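Local atomic coordinates of pectinesterase (Sitophilus oryzae, PDB entry 4PMH), a protein that hydrolyses the methyl esters of pectin to release methanol, and probably helps the rice weevil digest plant cell walls. Residues A[1-15]-A[354-366]. Residues are numbered along the deposited sequence; the frame is centred on the assembly and turned at random.
Sequences DQTAPGTASRPILTA and NRFWEYNNSGNGA
Arg10 and Glu358 meet side-on, where Arg10 NE donates a hydrogen bond to Glu358 OE1 at 2.8 Å and NH2 one to OE2, each on the syn lone pair, with guanidinium and carboxylate planes 26° apart. This salt bridge joins the two chain ends of a right-handed parallel beta-helix, the fold of the pectinesterase family, and exemplifies how charges gathered at chain ends are met by several partners at once: strand 355-359 is the outermost strand of its parallel sheet, and the N-terminal segment lies against it. Arg10 runs out nearly straight, its CG opposite the backbone N (chi1 -166°), which carries its guanidinium far enough to clasp Gly365 O end-on as well, through NH1 and NH2; NH1 also bonds Thr325 O. The C-terminal carboxylate oxygen Ala366 OXT sits over one guanidinium face, a purely electrostatic partner, and pairs with the N-terminal amine, Asp1 N, at 2.9 Å. A methionine in place of Arg10 would probably leave the buried Glu358 carboxylate without its countercharge and Gly365 O without its two-pronged clasp.

Gln2 ties these charges together. Bent at chi2 (-70°), it turns its amide so that NE2 reaches Ala366 OXT at 2.9 Å and Glu358 OE2 at 3.0 Å, the latter from above the carboxylate plane, while OE1 accepts from Asn361 N. Asn361 ND2 takes the anti lone pair of Glu358 OE2, which thus has three donors, while Asn361 OD1 is held by Ser317 N.

Outward, Leu13 N bonds Glu358 O, and the contact becomes apolar. Pro11 CB rests 3.7 Å from Trp357 CE3, and Leu13 CD2 lies equally near Trp357 CB. Beyond them, the Tyr359 ring brings its edge to Leu13 O, CD1 approaching that oxygen to 3.6 Å.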
loop_
_atom_site.group_PDB
_atom_site.type_symbol
_atom_site.label_atom_id
_atom_site.label_comp_id
_atom_site.label_asym_id
_atom_site.label_seq_id
_atom_site.Cartn_x
_atom_site.Cartn_y
_atom_site.Cartn_z
ATOM N N ASP A 1 -14.075 1.247 -21.803
ATOM C CA ASP A 1 -14.289 2.568 -22.476
ATOM C C ASP A 1 -14.185 3.701 -21.463
ATOM O O ASP A 1 -14.425 3.500 -20.255
ATOM C CB ASP A 1 -15.656 2.603 -23.168
ATOM C CG ASP A 1 -15.766 1.594 -24.293
ATOM O OD1 ASP A 1 -14.718 1.137 -24.796
ATOM O OD2 ASP A 1 -16.910 1.255 -24.654
ATOM N N GLN A 2 -13.814 4.887 -21.961
ATOM C CA GLN A 2 -13.500 6.024 -21.095
ATOM C C GLN A 2 -14.459 7.204 -21.326
ATOM O O GLN A 2 -14.099 8.376 -21.112
ATOM C CB GLN A 2 -12.048 6.437 -21.299
ATOM C CG GLN A 2 -11.035 5.376 -20.878
ATOM C CD GLN A 2 -10.964 5.173 -19.359
ATOM O OE1 GLN A 2 -10.742 6.124 -18.611
ATOM N NE2 GLN A 2 -11.146 3.923 -18.907
ATOM N N THR A 3 -15.680 6.877 -21.749
ATOM C CA THR A 3 -16.718 7.870 -21.952
ATOM C C THR A 3 -17.535 8.040 -20.686
ATOM O O THR A 3 -18.032 7.067 -20.113
ATOM C CB THR A 3 -17.629 7.521 -23.158
ATOM O OG1 THR A 3 -16.918 7.751 -24.382
ATOM C CG2 THR A 3 -18.858 8.374 -23.166
ATOM N N ALA A 4 -17.707 9.295 -20.284
ATOM C CA ALA A 4 -18.491 9.640 -19.086
ATOM C C ALA A 4 -19.959 9.831 -19.459
ATOM O O ALA A 4 -20.271 10.306 -20.583
ATOM C CB ALA A 4 -17.948 10.915 -18.440
ATOM N N PRO A 5 -20.874 9.472 -18.539
ATOM C CA PRO A 5 -20.621 8.960 -17.188
ATOM C C PRO A 5 -20.267 7.469 -17.064
ATOM O O PRO A 5 -20.120 6.984 -15.924
ATOM C CB PRO A 5 -21.949 9.234 -16.469
ATOM C CG PRO A 5 -22.960 9.104 -17.541
ATOM C CD PRO A 5 -22.303 9.800 -18.720
ATOM N N GLY A 6 -20.105 6.751 -18.179
ATOM C CA GLY A 6 -19.694 5.341 -18.130
ATOM C C GLY A 6 -20.872 4.398 -18.015
ATOM O O GLY A 6 -22.024 4.794 -18.278
ATOM N N THR A 7 -20.599 3.146 -17.644
ATOM C CA THR A 7 -21.652 2.170 -17.381
ATOM C C THR A 7 -21.756 1.869 -15.888
ATOM O O THR A 7 -20.852 2.163 -15.124
ATOM C CB THR A 7 -21.394 0.838 -18.118
ATOM O OG1 THR A 7 -20.278 0.160 -17.535
ATOM C CG2 THR A 7 -21.095 1.089 -19.608
ATOM N N ALA A 8 -22.865 1.250 -15.496
ATOM C CA ALA A 8 -23.070 0.795 -14.130
ATOM C C ALA A 8 -21.944 -0.138 -13.637
ATOM O O ALA A 8 -21.714 -0.226 -12.421
ATOM C CB ALA A 8 -24.432 0.095 -14.021
ATOM N N SER A 9 -21.261 -0.831 -14.557
ATOM C CA SER A 9 -20.140 -1.721 -14.199
ATOM C C SER A 9 -18.774 -1.030 -14.327
ATOM O O SER A 9 -17.776 -1.519 -13.816
ATOM C CB SER A 9 -20.154 -2.980 -15.047
ATOM O OG SER A 9 -21.253 -3.802 -14.678
ATOM N N ARG A 10 -18.748 0.127 -14.983
ATOM C CA ARG A 10 -17.505 0.856 -15.185
ATOM C C ARG A 10 -17.741 2.348 -15.346
ATOM O O ARG A 10 -17.689 2.892 -16.465
ATOM C CB ARG A 10 -16.754 0.296 -16.387
ATOM C CG ARG A 10 -15.320 0.793 -16.434
ATOM C CD ARG A 10 -14.467 0.068 -17.462
ATOM N NE ARG A 10 -13.074 0.468 -17.320
ATOM C CZ ARG A 10 -12.040 -0.073 -17.959
ATOM N NH1 ARG A 10 -12.211 -1.068 -18.840
ATOM N NH2 ARG A 10 -10.816 0.403 -17.724
ATOM N N PRO A 11 -18.008 3.027 -14.218
ATOM C CA PRO A 11 -18.274 4.458 -14.249
ATOM C C PRO A 11 -17.027 5.276 -14.521
ATOM O O PRO A 11 -15.926 4.922 -14.077
ATOM C CB PRO A 11 -18.849 4.760 -12.862
ATOM C CG PRO A 11 -18.550 3.576 -12.010
ATOM C CD PRO A 11 -18.217 2.421 -12.891
ATOM N N ILE A 12 -17.215 6.350 -15.269
ATOM C CA ILE A 12 -16.148 7.241 -15.687
ATOM C C ILE A 12 -16.502 8.658 -15.280
ATOM O O ILE A 12 -17.605 9.116 -15.524
ATOM C CB ILE A 12 -15.961 7.214 -17.233
ATOM C CG1 ILE A 12 -15.716 5.791 -17.729
ATOM C CG2 ILE A 12 -14.862 8.181 -17.679
ATOM C CD1 ILE A 12 -14.458 5.113 -17.210
ATOM N N LEU A 13 -15.558 9.357 -14.677
ATOM C CA LEU A 13 -15.752 10.753 -14.298
ATOM C C LEU A 13 -15.908 11.660 -15.525
ATOM O O LEU A 13 -15.272 11.446 -16.561
ATOM C CB LEU A 13 -14.557 11.250 -13.491
ATOM C CG LEU A 13 -14.237 10.592 -12.137
ATOM C CD1 LEU A 13 -13.027 11.268 -11.506
ATOM C CD2 LEU A 13 -15.412 10.618 -11.179
ATOM N N THR A 14 -16.722 12.692 -15.376
ATOM C CA THR A 14 -16.806 13.750 -16.363
ATOM C C THR A 14 -15.577 14.622 -16.276
ATOM O O THR A 14 -14.890 14.636 -15.248
ATOM C CB THR A 14 -18.056 14.618 -16.150
ATOM O OG1 THR A 14 -17.962 15.339 -14.912
ATOM C CG2 THR A 14 -19.311 13.758 -16.134
ATOM N N ALA A 15 -15.321 15.393 -17.327
ATOM C CA ALA A 15 -14.203 16.344 -17.309
ATOM C C ALA A 15 -14.272 17.292 -16.121
ATOM O O ALA A 15 -13.249 17.654 -15.526
ATOM C CB ALA A 15 -14.148 17.130 -18.612
ATOM N N ASN A 354 -20.508 1.996 -4.781
ATOM C CA ASN A 354 -19.074 2.032 -4.611
ATOM C C ASN A 354 -18.506 3.355 -5.101
ATOM O O ASN A 354 -19.199 4.139 -5.762
ATOM C CB ASN A 354 -18.431 0.861 -5.306
ATOM C CG ASN A 354 -18.747 -0.438 -4.619
ATOM O OD1 ASN A 354 -19.698 -1.129 -5.000
ATOM N ND2 ASN A 354 -18.009 -0.743 -3.547
ATOM N N ARG A 355 -17.256 3.616 -4.734
ATOM C CA ARG A 355 -16.588 4.866 -5.107
ATOM C C ARG A 355 -15.312 4.572 -5.869
ATOM O O ARG A 355 -14.234 5.106 -5.560
ATOM C CB ARG A 355 -16.279 5.750 -3.875
ATOM C CG ARG A 355 -17.411 5.912 -2.849
ATOM C CD ARG A 355 -16.832 5.948 -1.413
ATOM N NE ARG A 355 -16.451 7.292 -1.155
ATOM C CZ ARG A 355 -15.689 7.748 -0.179
ATOM N NH1 ARG A 355 -15.139 6.975 0.761
ATOM N NH2 ARG A 355 -15.494 9.055 -0.180
ATOM N N PHE A 356 -15.437 3.736 -6.888
ATOM C CA PHE A 356 -14.343 3.425 -7.780
ATOM C C PHE A 356 -14.597 4.106 -9.115
ATOM O O PHE A 356 -15.634 3.894 -9.734
ATOM C CB PHE A 356 -14.246 1.914 -8.004
ATOM C CG PHE A 356 -14.122 1.102 -6.748
ATOM C CD1 PHE A 356 -13.485 1.595 -5.628
ATOM C CD2 PHE A 356 -14.643 -0.175 -6.706
ATOM C CE1 PHE A 356 -13.362 0.828 -4.483
ATOM C CE2 PHE A 356 -14.536 -0.951 -5.565
ATOM C CZ PHE A 356 -13.898 -0.448 -4.454
ATOM N N TRP A 357 -13.663 4.944 -9.549
ATOM C CA TRP A 357 -13.872 5.742 -10.755
ATOM C C TRP A 357 -12.622 5.834 -11.600
ATOM O O TRP A 357 -11.516 5.657 -11.113
ATOM C CB TRP A 357 -14.298 7.178 -10.406
ATOM C CG TRP A 357 -15.242 7.314 -9.233
ATOM C CD1 TRP A 357 -14.899 7.540 -7.921
ATOM C CD2 TRP A 357 -16.658 7.271 -9.274
ATOM N NE1 TRP A 357 -16.024 7.618 -7.148
ATOM C CE2 TRP A 357 -17.123 7.460 -7.948
ATOM C CE3 TRP A 357 -17.594 7.078 -10.296
ATOM C CZ2 TRP A 357 -18.488 7.453 -7.620
ATOM C CZ3 TRP A 357 -18.936 7.069 -9.969
ATOM C CH2 TRP A 357 -19.369 7.267 -8.631
ATOM N N GLU A 358 -12.805 6.169 -12.871
ATOM C CA GLU A 358 -11.677 6.382 -13.767
ATOM C C GLU A 358 -11.840 7.684 -14.534
ATOM O O GLU A 358 -12.949 8.152 -14.696
ATOM C CB GLU A 358 -11.613 5.267 -14.774
ATOM C CG GLU A 358 -11.267 3.921 -14.194
ATOM C CD GLU A 358 -11.427 2.867 -15.244
ATOM O OE1 GLU A 358 -12.431 2.159 -15.164
ATOM O OE2 GLU A 358 -10.596 2.799 -16.175
ATOM N N TYR A 359 -10.742 8.221 -15.058
ATOM C CA TYR A 359 -10.820 9.359 -15.967
ATOM C C TYR A 359 -9.647 9.295 -16.931
ATOM O O TYR A 359 -8.500 9.321 -16.491
ATOM C CB TYR A 359 -10.732 10.687 -15.206
ATOM C CG TYR A 359 -10.705 11.906 -16.129
ATOM C CD1 TYR A 359 -11.819 12.254 -16.867
ATOM C CD2 TYR A 359 -9.574 12.711 -16.236
ATOM C CE1 TYR A 359 -11.814 13.357 -17.709
ATOM C CE2 TYR A 359 -9.560 13.823 -17.088
ATOM C CZ TYR A 359 -10.682 14.124 -17.823
ATOM O OH TYR A 359 -10.706 15.225 -18.672
ATOM N N ASN A 360 -9.930 9.220 -18.231
ATOM C CA ASN A 360 -8.915 9.445 -19.260
ATOM C C ASN A 360 -7.742 8.474 -19.213
ATOM O O ASN A 360 -6.582 8.859 -19.377
ATOM C CB ASN A 360 -8.416 10.894 -19.136
ATOM C CG ASN A 360 -7.788 11.409 -20.405
ATOM O OD1 ASN A 360 -8.003 10.857 -21.483
ATOM N ND2 ASN A 360 -7.025 12.490 -20.294
ATOM N N ASN A 361 -8.048 7.207 -18.970
ATOM C CA ASN A 361 -7.044 6.161 -19.027
ATOM C C ASN A 361 -6.886 5.671 -20.468
ATOM O O ASN A 361 -7.702 5.976 -21.342
ATOM C CB ASN A 361 -7.425 5.011 -18.089
ATOM C CG ASN A 361 -7.480 5.437 -16.640
ATOM O OD1 ASN A 361 -6.647 6.226 -16.185
ATOM N ND2 ASN A 361 -8.490 4.930 -15.900
ATOM N N SER A 362 -5.805 4.956 -20.729
ATOM C CA SER A 362 -5.562 4.417 -22.043
ATOM C C SER A 362 -4.943 3.064 -21.918
ATOM O O SER A 362 -4.745 2.573 -20.791
ATOM C CB SER A 362 -4.676 5.370 -22.851
ATOM O OG SER A 362 -3.479 5.632 -22.166
ATOM N N GLY A 363 -4.651 2.454 -23.076
ATOM C CA GLY A 363 -4.115 1.098 -23.145
ATOM C C GLY A 363 -5.205 0.091 -23.421
ATOM O O GLY A 363 -6.387 0.428 -23.477
ATOM N N ASN A 364 -4.816 -1.169 -23.551
ATOM C CA ASN A 364 -5.748 -2.201 -23.985
ATOM C C ASN A 364 -6.845 -2.485 -22.967
ATOM O O ASN A 364 -7.897 -2.997 -23.333
ATOM C CB ASN A 364 -5.011 -3.499 -24.340
ATOM C CG ASN A 364 -4.032 -3.324 -25.488
ATOM O OD1 ASN A 364 -4.182 -2.432 -26.341
ATOM N ND2 ASN A 364 -3.042 -4.193 -25.539
ATOM N N GLY A 365 -6.594 -2.165 -21.699
ATOM C CA GLY A 365 -7.539 -2.436 -20.632
ATOM C C GLY A 365 -8.464 -1.277 -20.295
ATOM O O GLY A 365 -9.315 -1.422 -19.423
ATOM N N ALA A 366 -8.286 -0.135 -20.963
ATOM C CA ALA A 366 -9.064 1.086 -20.696
ATOM C C ALA A 366 -10.453 1.098 -21.350
ATOM O O ALA A 366 -10.689 0.445 -22.372
ATOM C CB ALA A 366 -8.279 2.308 -21.154
ATOM O OXT ALA A 366 -11.395 1.781 -20.918
HETATM O O HOH W 1 -12.924 -1.179 -23.213
HETATM O O HOH W 2 -12.238 9.940 -19.677
HETATM O O HOH W 3 -14.577 2.602 -13.437
#